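Local coordinates for extracellular protein containing a SCP domain (Bacillus anthracis, PDB 4IFA) that is of unknown function but is secreted, carries an SCP domain and may contribute to virulence, at residues Y116-V125 with L168-G179. Sequence-based numbering, arbitrary orientation.
Sequences YYINEKYEDV and LYFDHFTHELVG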
ATOM      1  N   TYR A 116      11.324 -15.238   3.121  1.00 18.69           N
ATOM      2  CA  TYR A 116      10.163 -15.443   2.295  1.00 18.48           C
ATOM      3  C   TYR A 116      10.474 -15.126   0.834  1.00 18.42           C
ATOM      4  O   TYR A 116      11.616 -14.779   0.496  1.00 19.19           O
ATOM      5  CB  TYR A 116       9.001 -14.552   2.774  1.00 18.41           C
ATOM      6  CG  TYR A 116       8.803 -14.533   4.265  1.00 19.21           C
ATOM      7  CD1 TYR A 116       8.386 -15.665   4.944  1.00 19.92           C
ATOM      8  CD2 TYR A 116       9.114 -13.398   5.012  1.00 20.80           C
ATOM      9  CE1 TYR A 116       8.241 -15.657   6.349  1.00 20.95           C
ATOM     10  CE2 TYR A 116       8.974 -13.398   6.401  1.00 22.29           C
ATOM     11  CZ  TYR A 116       8.526 -14.538   7.043  1.00 23.18           C
ATOM     12  OH  TYR A 116       8.372 -14.591   8.435  1.00 28.05           O
ATOM     13  N   TYR A 117       9.446 -15.262  -0.021  1.00 18.56           N
ATOM     14  CA  TYR A 117       9.485 -14.740  -1.394  1.00 18.03           C
ATOM     15  C   TYR A 117       8.096 -14.218  -1.727  1.00 18.85           C
ATOM     16  O   TYR A 117       7.121 -14.762  -1.222  1.00 18.79           O
ATOM     17  CB  TYR A 117       9.978 -15.727  -2.439  1.00 19.18           C
ATOM     18  CG  TYR A 117       9.135 -16.956  -2.612  1.00 18.50           C
ATOM     19  CD1 TYR A 117       8.249 -17.069  -3.646  1.00 20.77           C
ATOM     20  CD2 TYR A 117       9.323 -18.052  -1.802  1.00 20.42           C
ATOM     21  CE1 TYR A 117       7.522 -18.217  -3.831  1.00 21.00           C
ATOM     22  CE2 TYR A 117       8.590 -19.204  -1.975  1.00 21.71           C
ATOM     23  CZ  TYR A 117       7.698 -19.281  -2.989  1.00 21.10           C
ATOM     24  OH  TYR A 117       6.937 -20.443  -3.186  1.00 24.42           O
ATOM     25  N   ILE A 118       8.005 -13.187  -2.573  1.00 19.02           N
ATOM     26  CA  ILE A 118       6.702 -12.687  -3.018  1.00 18.99           C
ATOM     27  C   ILE A 118       6.128 -13.806  -3.871  1.00 18.85           C
ATOM     28  O   ILE A 118       6.796 -14.294  -4.793  1.00 20.50           O
ATOM     29  CB  ILE A 118       6.848 -11.375  -3.801  1.00 18.39           C
ATOM     30  CG1 ILE A 118       7.450 -10.273  -2.925  1.00 18.85           C
ATOM     31  CG2 ILE A 118       5.525 -10.946  -4.395  1.00 19.81           C
ATOM     32  CD1 ILE A 118       6.575  -9.798  -1.746  1.00 20.89           C
ATOM     33  N   ASN A 119       4.893 -14.235  -3.525  1.00 18.21           N
ATOM     34  CA  ASN A 119       4.084 -15.318  -4.102  1.00 19.89           C
ATOM     35  C   ASN A 119       4.021 -16.531  -3.157  1.00 18.93           C
ATOM     36  O   ASN A 119       3.253 -17.459  -3.408  1.00 20.06           O
ATOM     37  CB  ASN A 119       4.591 -15.861  -5.457  1.00 20.48           C
ATOM     38  CG  ASN A 119       4.635 -14.850  -6.577  1.00 22.78           C
ATOM     39  OD1 ASN A 119       4.036 -13.802  -6.504  1.00 25.20           O
ATOM     40  ND2 ASN A 119       5.361 -15.223  -7.654  1.00 26.15           N
ATOM     41  N   GLU A 120       4.806 -16.543  -2.100  1.00 18.60           N
ATOM     42  CA  GLU A 120       4.847 -17.702  -1.200  1.00 19.37           C
ATOM     43  C   GLU A 120       3.512 -17.974  -0.539  1.00 18.32           C
ATOM     44  O   GLU A 120       2.796 -17.041  -0.138  1.00 18.55           O
ATOM     45  CB  GLU A 120       5.932 -17.509  -0.137  1.00 18.86           C
ATOM     46  CG  GLU A 120       6.259 -18.775   0.665  1.00 20.28           C
ATOM     47  CD  GLU A 120       7.463 -18.646   1.562  1.00 20.13           C
ATOM     48  OE1 GLU A 120       7.941 -17.533   1.804  1.00 21.32           O
ATOM     49  OE2 GLU A 120       7.969 -19.737   1.989  1.00 23.86           O
ATOM     50  N   LYS A 121       3.149 -19.241  -0.419  1.00 19.76           N
ATOM     51  CA  LYS A 121       1.915 -19.630   0.210  1.00 20.29           C
ATOM     52  C   LYS A 121       1.912 -19.377   1.713  1.00 21.41           C
ATOM     53  O   LYS A 121       2.920 -19.591   2.409  1.00 20.90           O
ATOM     54  CB  LYS A 121       1.585 -21.090  -0.048  1.00 22.56           C
ATOM     55  CG  LYS A 121       1.345 -21.492  -1.502  1.00 23.40           C
ATOM     56  CD  LYS A 121       0.134 -20.810  -2.119  1.00 29.27           C
ATOM     57  CE  LYS A 121      -0.283 -21.519  -3.413  1.00 32.58           C
ATOM     58  NZ  LYS A 121      -1.330 -20.781  -4.128  1.00 36.27           N
ATOM     59  N   TYR A 122       0.759 -18.915   2.216  1.00 19.23           N
ATOM     60  CA  TYR A 122       0.591 -18.654   3.635  1.00 19.58           C
ATOM     61  C   TYR A 122       1.050 -19.845   4.525  1.00 21.44           C
ATOM     62  O   TYR A 122       1.696 -19.623   5.542  1.00 21.62           O
ATOM     63  CB  TYR A 122      -0.896 -18.309   3.932  1.00 20.00           C
ATOM     64  CG  TYR A 122      -1.159 -17.866   5.353  1.00 19.99           C
ATOM     65  CD1 TYR A 122      -1.115 -16.539   5.713  1.00 20.29           C
ATOM     66  CD2 TYR A 122      -1.380 -18.785   6.351  1.00 22.88           C
ATOM     67  CE1 TYR A 122      -1.363 -16.124   6.987  1.00 22.04           C
ATOM     68  CE2 TYR A 122      -1.622 -18.388   7.651  1.00 23.49           C
ATOM     69  CZ  TYR A 122      -1.551 -17.048   7.979  1.00 24.56           C
ATOM     70  OH  TYR A 122      -1.809 -16.644   9.280  1.00 27.17           O
ATOM     71  N   GLU A 123       0.654 -21.078   4.187  1.00 20.52           N
ATOM     72  CA  GLU A 123       1.010 -22.231   5.044  1.00 22.07           C
ATOM     73  C   GLU A 123       2.536 -22.347   5.189  1.00 22.72           C
ATOM     74  O   GLU A 123       3.021 -22.793   6.228  1.00 24.76           O
ATOM     75  CB  GLU A 123       0.296 -23.529   4.600  1.00 24.33           C
ATOM     76  CG  GLU A 123       0.684 -24.026   3.266  1.00 26.26           C
ATOM     77  CD  GLU A 123      -0.057 -25.266   2.809  1.00 31.03           C
ATOM     78  OE1 GLU A 123       0.505 -25.933   1.913  1.00 38.78           O
ATOM     79  OE2 GLU A 123      -1.138 -25.606   3.336  1.00 33.46           O
ATOM     80  N   ASP A 124       3.272 -22.038   4.137  1.00 21.98           N
ATOM     81  CA  ASP A 124       4.741 -22.113   4.196  1.00 21.51           C
ATOM     82  C   ASP A 124       5.352 -20.945   4.940  1.00 22.38           C
ATOM     83  O   ASP A 124       6.326 -21.129   5.687  1.00 22.40           O
ATOM     84  CB  ASP A 124       5.310 -22.184   2.790  1.00 22.13           C
ATOM     85  CG  ASP A 124       4.874 -23.443   2.061  1.00 24.90           C
ATOM     86  OD1 ASP A 124       4.823 -24.539   2.672  1.00 29.49           O
ATOM     87  OD2 ASP A 124       4.575 -23.392   0.852  1.00 30.04           O
ATOM     88  N   VAL A 125       4.761 -19.759   4.822  1.00 21.11           N
ATOM     89  CA  VAL A 125       5.220 -18.593   5.564  1.00 21.17           C
ATOM     90  C   VAL A 125       5.043 -18.844   7.072  1.00 23.63           C
ATOM     91  O   VAL A 125       5.953 -18.610   7.842  1.00 25.29           O
ATOM     92  CB  VAL A 125       4.463 -17.337   5.134  1.00 20.25           C
ATOM     93  CG1 VAL A 125       4.727 -16.154   6.077  1.00 22.11           C
ATOM     94  CG2 VAL A 125       4.792 -16.983   3.687  1.00 21.13           C
ATOM     95  N   LEU A 168       3.179  -8.750   6.846  1.00 18.78           N
ATOM     96  CA  LEU A 168       3.160  -9.640   5.674  1.00 19.23           C
ATOM     97  C   LEU A 168       1.783  -9.586   5.047  1.00 19.48           C
ATOM     98  O   LEU A 168       0.839 -10.168   5.568  1.00 20.96           O
ATOM     99  CB  LEU A 168       3.539 -11.068   6.082  1.00 20.01           C
ATOM    100  CG  LEU A 168       4.851 -11.235   6.867  1.00 20.18           C
ATOM    101  CD1 LEU A 168       5.022 -12.711   7.282  1.00 22.85           C
ATOM    102  CD2 LEU A 168       6.033 -10.771   6.056  1.00 22.75           C
ATOM    103  N   TYR A 169       1.675  -8.896   3.912  1.00 17.92           N
ATOM    104  CA  TYR A 169       0.389  -8.720   3.261  1.00 18.54           C
ATOM    105  C   TYR A 169       0.101  -9.890   2.327  1.00 17.17           C
ATOM    106  O   TYR A 169       0.865 -10.176   1.398  1.00 18.51           O
ATOM    107  CB  TYR A 169       0.346  -7.413   2.479  1.00 16.87           C
ATOM    108  CG  TYR A 169       0.147  -6.146   3.287  1.00 19.77           C
ATOM    109  CD1 TYR A 169      -1.072  -5.883   3.904  1.00 24.69           C
ATOM    110  CD2 TYR A 169       1.134  -5.159   3.367  1.00 27.14           C
ATOM    111  CE1 TYR A 169      -1.308  -4.725   4.590  1.00 26.84           C
ATOM    112  CE2 TYR A 169       0.889  -3.975   4.041  1.00 29.31           C
ATOM    113  CZ  TYR A 169      -0.316  -3.770   4.647  1.00 25.24           C
ATOM    114  OH  TYR A 169      -0.628  -2.570   5.273  1.00 23.72           O
ATOM    115  N   PHE A 170      -1.031 -10.551   2.574  1.00 17.73           N
ATOM    116  CA  PHE A 170      -1.494 -11.677   1.755  1.00 18.67           C
ATOM    117  C   PHE A 170      -2.752 -11.321   0.958  1.00 19.30           C
ATOM    118  O   PHE A 170      -3.558 -10.498   1.383  1.00 19.99           O
ATOM    119  CB  PHE A 170      -1.838 -12.869   2.641  1.00 19.76           C
ATOM    120  CG  PHE A 170      -0.652 -13.573   3.180  1.00 20.71           C
ATOM    121  CD1 PHE A 170      -0.065 -14.607   2.469  1.00 20.15           C
ATOM    122  CD2 PHE A 170      -0.068 -13.174   4.370  1.00 19.10           C
ATOM    123  CE1 PHE A 170       1.101 -15.245   2.951  1.00 21.06           C
ATOM    124  CE2 PHE A 170       1.066 -13.797   4.843  1.00 19.97           C
ATOM    125  CZ  PHE A 170       1.652 -14.816   4.134  1.00 20.52           C
ATOM    126  N   ASP A 171      -2.894 -11.997  -0.172  1.00 19.68           N
ATOM    127  CA  ASP A 171      -4.148 -12.122  -0.879  1.00 19.55           C
ATOM    128  C   ASP A 171      -4.753 -13.404  -0.316  1.00 20.47           C
ATOM    129  O   ASP A 171      -4.257 -14.495  -0.601  1.00 21.15           O
ATOM    130  CB  ASP A 171      -3.851 -12.261  -2.374  1.00 19.87           C
ATOM    131  CG  ASP A 171      -5.101 -12.477  -3.190  1.00 19.25           C
ATOM    132  OD1 ASP A 171      -6.078 -13.085  -2.686  1.00 20.63           O
ATOM    133  OD2 ASP A 171      -5.141 -11.969  -4.339  1.00 21.44           O
ATOM    134  N   HIS A 172      -5.762 -13.280   0.537  1.00 20.33           N
ATOM    135  CA  HIS A 172      -6.321 -14.481   1.210  1.00 20.28           C
ATOM    136  C   HIS A 172      -7.079 -15.360   0.264  1.00 22.36           C
ATOM    137  O   HIS A 172      -7.389 -16.518   0.612  1.00 25.58           O
ATOM    138  CB  HIS A 172      -7.196 -14.159   2.428  1.00 22.21           C
ATOM    139  CG  HIS A 172      -8.625 -13.868   2.111  1.00 22.70           C
ATOM    140  ND1 HIS A 172      -9.067 -12.625   1.712  1.00 25.03           N
ATOM    141  CD2 HIS A 172      -9.729 -14.656   2.177  1.00 24.43           C
ATOM    142  CE1 HIS A 172     -10.375 -12.667   1.522  1.00 25.31           C
ATOM    143  NE2 HIS A 172     -10.808 -13.889   1.809  1.00 29.76           N
ATOM    144  N   PHE A 173      -7.443 -14.855  -0.915  1.00 22.42           N
ATOM    145  CA  PHE A 173      -8.188 -15.708  -1.887  1.00 22.08           C
ATOM    146  C   PHE A 173      -7.223 -16.671  -2.577  1.00 22.94           C
ATOM    147  O   PHE A 173      -7.598 -17.805  -2.871  1.00 25.78           O
ATOM    148  CB  PHE A 173      -8.914 -14.860  -2.941  1.00 22.06           C
ATOM    149  CG  PHE A 173      -9.991 -13.974  -2.368  1.00 22.76           C
ATOM    150  CD1 PHE A 173     -11.152 -14.518  -1.874  1.00 25.31           C
ATOM    151  CD2 PHE A 173      -9.864 -12.592  -2.394  1.00 23.82           C
ATOM    152  CE1 PHE A 173     -12.156 -13.721  -1.374  1.00 27.17           C
ATOM    153  CE2 PHE A 173     -10.873 -11.783  -1.893  1.00 24.47           C
ATOM    154  CZ  PHE A 173     -12.003 -12.336  -1.391  1.00 26.02           C
ATOM    155  N   THR A 174      -6.000 -16.222  -2.828  1.00 21.40           N
ATOM    156  CA  THR A 174      -4.997 -17.082  -3.455  1.00 22.45           C
ATOM    157  C   THR A 174      -4.011 -17.643  -2.437  1.00 22.69           C
ATOM    158  O   THR A 174      -3.226 -18.557  -2.780  1.00 23.41           O
ATOM    159  CB  THR A 174      -4.219 -16.367  -4.528  1.00 21.43           C
ATOM    160  OG1 THR A 174      -3.506 -15.279  -3.929  1.00 20.96           O
ATOM    161  CG2 THR A 174      -5.181 -15.812  -5.629  1.00 25.70           C
ATOM    162  N   HIS A 175      -4.085 -17.163  -1.193  1.00 22.16           N
ATOM    163  CA  HIS A 175      -3.205 -17.576  -0.087  1.00 22.72           C
ATOM    164  C   HIS A 175      -1.741 -17.223  -0.327  1.00 22.58           C
ATOM    165  O   HIS A 175      -0.854 -17.900   0.201  1.00 24.50           O
ATOM    166  CB  HIS A 175      -3.354 -19.065   0.218  1.00 26.15           C
ATOM    167  CG  HIS A 175      -4.759 -19.486   0.398  1.00 28.20           C
ATOM    168  ND1 HIS A 175      -5.486 -19.220   1.539  1.00 30.90           N
ATOM    169  CD2 HIS A 175      -5.598 -20.122  -0.448  1.00 32.59           C
ATOM    170  CE1 HIS A 175      -6.704 -19.715   1.399  1.00 32.90           C
ATOM    171  NE2 HIS A 175      -6.804 -20.254   0.197  1.00 34.94           N
ATOM    172  N   GLU A 176      -1.465 -16.190  -1.106  1.00 20.69           N
ATOM    173  CA  GLU A 176      -0.097 -15.820  -1.444  1.00 20.66           C
ATOM    174  C   GLU A 176       0.356 -14.493  -0.885  1.00 18.76           C
ATOM    175  O   GLU A 176      -0.403 -13.516  -0.813  1.00 18.14           O
ATOM    176  CB  GLU A 176       0.078 -15.856  -2.983  1.00 21.14           C
ATOM    177  CG  GLU A 176      -0.039 -17.275  -3.509  1.00 24.27           C
ATOM    178  CD  GLU A 176       0.157 -17.462  -5.013  1.00 30.26           C
ATOM    179  OE1 GLU A 176       0.505 -16.506  -5.708  1.00 31.65           O
ATOM    180  OE2 GLU A 176      -0.019 -18.627  -5.460  1.00 31.69           O
ATOM    181  N   LEU A 177       1.635 -14.438  -0.502  1.00 17.50           N
ATOM    182  CA  LEU A 177       2.297 -13.207  -0.021  1.00 17.62           C
ATOM    183  C   LEU A 177       2.423 -12.239  -1.197  1.00 17.28           C
ATOM    184  O   LEU A 177       3.005 -12.592  -2.228  1.00 19.38           O
ATOM    185  CB  LEU A 177       3.665 -13.554   0.566  1.00 17.99           C
ATOM    186  CG  LEU A 177       4.462 -12.407   1.137  1.00 16.96           C
ATOM    187  CD1 LEU A 177       3.763 -11.892   2.386  1.00 18.98           C
ATOM    188  CD2 LEU A 177       5.840 -12.894   1.475  1.00 18.18           C
ATOM    189  N   VAL A 178       1.857 -11.034  -1.042  1.00 17.43           N
ATOM    190  CA  VAL A 178       1.831 -10.055  -2.128  1.00 17.22           C
ATOM    191  C   VAL A 178       2.572  -8.750  -1.775  1.00 18.40           C
ATOM    192  O   VAL A 178       2.813  -7.924  -2.638  1.00 19.40           O
ATOM    193  CB  VAL A 178       0.394  -9.757  -2.643  1.00 17.32           C
ATOM    194  CG1 VAL A 178      -0.258 -11.028  -3.292  1.00 18.02           C
ATOM    195  CG2 VAL A 178      -0.480  -9.174  -1.548  1.00 19.09           C
ATOM    196  N   GLY A 179       2.914  -8.558  -0.506  1.00 17.25           N
ATOM    197  CA  GLY A 179       3.731  -7.380  -0.115  1.00 17.29           C
ATOM    198  C   GLY A 179       4.299  -7.545   1.258  1.00 17.86           C
ATOM    199  O   GLY A 179       3.814  -8.376   2.034  1.00 18.78           O
TER
HETATM  200  O   HOH W   1       2.304 -12.542  -5.043  1.00 26.11           O
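The beta hairpin of strands 164-171 and 176-183 illustrates how an irregular connection can be stitched to a sheet before it turns into a helix. The backbone bonds Leu177 N to Glu120 O (2.9 Å) and Tyr122 N to His175 O (2.8 Å) flank the single bridge of Lys121 with Glu176; Asn119 N to Leu177 O adds a third. At the type II turn of 117-120, a water donates to Asn119 OD1 and to the same Leu177 O, while Asn119 ND2 bonds to Glu109 OE1. Lys121, the N-cap residue, bends at chi2 (-64°), and its NZ reaches both the anti lone pair of Glu176 OE2, a salt bridge of 2.9 Å, and Thr174 O. Next to this polar seam, Tyr122 sends its CD1 edge over the centre of the Phe170 ring in a T-shaped pair, planes at 65°, while Leu177 CD1 lies offset on the opposite face and Val125 CG2 meets the rim at CZ. Leu168 CD1 touches both Val125 CG1 (3.7 Å) and the Tyr116 ring. Helix 122-128 thus packs against the hairpin, with Tyr122 OH bonded to Val153 O of helix 150-155, while Tyr169 and Val178 touch helix 298-306.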